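EAL domain protein (Vibrio cholerae serotype O1, PDB 6IJ2) degrades cyclic dinucleotides, acting as an EAL-type phosphodiesterase on c-di-GMP and cGAMP. Local coordinates at residues A[142-145]-A[146-150]. The protein carries 1 engineered substitution. Residues are numbered along the deposited sequence; the frame is centred on the assembly and turned at random.
Sequences KRIV and EYYKS
Lys142 reaches one turn ahead to Glu146 on helix 139-151, which links strands 125-129 and 154-160 in a beta-alpha-beta unit of the EAL domain, a TIM-barrel-like fold. The two side chains form an i to i+4 salt bridge. Lys142 sends CG away from its own backbone N (chi1 174°), runs straight to CE and bends at the last torsion, which swings NZ over to OE1 of Glu146. The modelled separation of 2.3 Å between Lys142 NZ and Glu146 OE1 is shorter than a normal hydrogen bond or salt-bridge contact, so its exact length is doubtful. OE2 stays farther off, and NZ also hydrogen-bonds to the backbone O of Asp172.

The helical backbone is regular: Glu146 N donates to Lys142 O at 3.0 Å, and Lys149 N to Val145 O at 2.9 Å, while Tyr147 N and Tyr148 N hydrogen-bond likewise to Arg143 O and Ile144 O.

The apolar contact lies on the buried side, where Ile144 and Tyr148 run side by side. Phe129 of strand 125-129 packs against both, and also against Val145. Phe127 meets the Tyr148 ring edge-to-face, while Arg76 NH2 hydrogen-bonds its hydroxyl. Within the helix, Ile144 CG2 sits over one face of the Tyr148 ring in a CH-pi contact, offset toward the rim, with CE1 of Tyr148 its nearest ring atom at 4.0 Å.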
loop_
_atom_site.group_PDB
_atom_site.type_symbol
_atom_site.label_atom_id
_atom_site.label_comp_id
_atom_site.label_asym_id
_atom_site.label_seq_id
_atom_site.Cartn_x
_atom_site.Cartn_y
_atom_site.Cartn_z
ATOM N N LYS A 142 0.774 10.122 11.740
ATOM C CA LYS A 142 1.706 9.703 12.784
ATOM C C LYS A 142 1.475 10.479 14.076
ATOM O O LYS A 142 1.554 9.913 15.172
ATOM C CB LYS A 142 3.142 9.881 12.288
ATOM C CG LYS A 142 4.232 9.626 13.317
ATOM C CD LYS A 142 5.604 9.841 12.684
ATOM C CE LYS A 142 6.707 9.936 13.731
ATOM N NZ LYS A 142 6.929 8.640 14.438
ATOM N N ARG A 143 1.194 11.783 13.957
ATOM C CA ARG A 143 0.908 12.626 15.115
ATOM C C ARG A 143 -0.253 12.074 15.931
ATOM O O ARG A 143 -0.200 12.054 17.170
ATOM C CB ARG A 143 0.590 14.048 14.642
ATOM C CG ARG A 143 1.434 15.142 15.261
ATOM C CD ARG A 143 1.244 16.462 14.519
ATOM N NE ARG A 143 1.631 16.350 13.113
ATOM C CZ ARG A 143 1.671 17.368 12.257
ATOM N NH1 ARG A 143 1.349 18.590 12.657
ATOM N NH2 ARG A 143 2.037 17.163 10.997
ATOM N N ILE A 144 -1.318 11.640 15.253
ATOM C CA ILE A 144 -2.521 11.177 15.939
ATOM C C ILE A 144 -2.252 9.860 16.656
ATOM O O ILE A 144 -2.646 9.671 17.816
ATOM C CB ILE A 144 -3.679 11.040 14.935
ATOM C CG1 ILE A 144 -3.932 12.370 14.223
ATOM C CG2 ILE A 144 -4.932 10.537 15.630
ATOM C CD1 ILE A 144 -4.766 12.235 12.962
ATOM N N VAL A 145 -1.578 8.930 15.978
ATOM C CA VAL A 145 -1.305 7.622 16.566
ATOM C C VAL A 145 -0.426 7.761 17.801
ATOM O O VAL A 145 -0.680 7.137 18.837
ATOM C CB VAL A 145 -0.667 6.696 15.517
ATOM C CG1 VAL A 145 -0.225 5.382 16.150
ATOM C CG2 VAL A 145 -1.637 6.446 14.377
ATOM N N GLU A 146 0.619 8.585 17.719
ATOM C CA GLU A 146 1.513 8.711 18.866
ATOM C C GLU A 146 0.846 9.449 20.024
ATOM O O GLU A 146 1.129 9.149 21.190
ATOM C CB GLU A 146 2.816 9.385 18.432
ATOM C CG GLU A 146 3.627 8.485 17.496
ATOM C CD GLU A 146 4.970 9.067 17.080
ATOM O OE1 GLU A 146 5.759 8.328 16.452
ATOM O OE2 GLU A 146 5.239 10.252 17.376
ATOM N N TYR A 147 -0.050 10.396 19.728
ATOM C CA TYR A 147 -0.799 11.053 20.795
ATOM C C TYR A 147 -1.726 10.070 21.498
ATOM O O TYR A 147 -1.816 10.063 22.731
ATOM C CB TYR A 147 -1.598 12.231 20.239
ATOM C CG TYR A 147 -2.488 12.893 21.266
ATOM C CD1 TYR A 147 -1.945 13.554 22.358
ATOM C CD2 TYR A 147 -3.871 12.863 21.140
ATOM C CE1 TYR A 147 -2.753 14.162 23.301
ATOM C CE2 TYR A 147 -4.692 13.477 22.076
ATOM C CZ TYR A 147 -4.124 14.120 23.153
ATOM O OH TYR A 147 -4.924 14.726 24.094
ATOM N N TYR A 148 -2.421 9.231 20.727
ATOM C CA TYR A 148 -3.313 8.249 21.331
ATOM C C TYR A 148 -2.536 7.244 22.170
ATOM O O TYR A 148 -2.977 6.870 23.267
ATOM C CB TYR A 148 -4.125 7.541 20.245
ATOM C CG TYR A 148 -5.315 8.341 19.765
ATOM C CD1 TYR A 148 -5.299 9.728 19.787
ATOM C CD2 TYR A 148 -6.466 7.709 19.319
ATOM C CE1 TYR A 148 -6.388 10.464 19.353
ATOM C CE2 TYR A 148 -7.562 8.435 18.891
ATOM C CZ TYR A 148 -7.518 9.813 18.907
ATOM O OH TYR A 148 -8.609 10.539 18.483
ATOM N N LYS A 149 -1.379 6.798 21.672
ATOM C CA LYS A 149 -0.501 5.944 22.469
ATOM C C LYS A 149 -0.133 6.615 23.787
ATOM O O LYS A 149 -0.136 5.969 24.842
ATOM C CB LYS A 149 0.762 5.596 21.681
ATOM C CG LYS A 149 0.535 4.676 20.495
ATOM C CD LYS A 149 1.860 4.269 19.871
ATOM C CE LYS A 149 1.823 2.832 19.402
ATOM N NZ LYS A 149 3.194 2.251 19.325
ATOM N N SER A 150 0.166 7.920 23.747
ATOM C CA SER A 150 0.572 8.630 24.956
ATOM C C SER A 150 -0.562 8.720 25.969
ATOM O O SER A 150 -0.310 8.739 27.180
ATOM C CB SER A 150 1.077 10.031 24.602
ATOM O OG SER A 150 0.024 10.875 24.168
#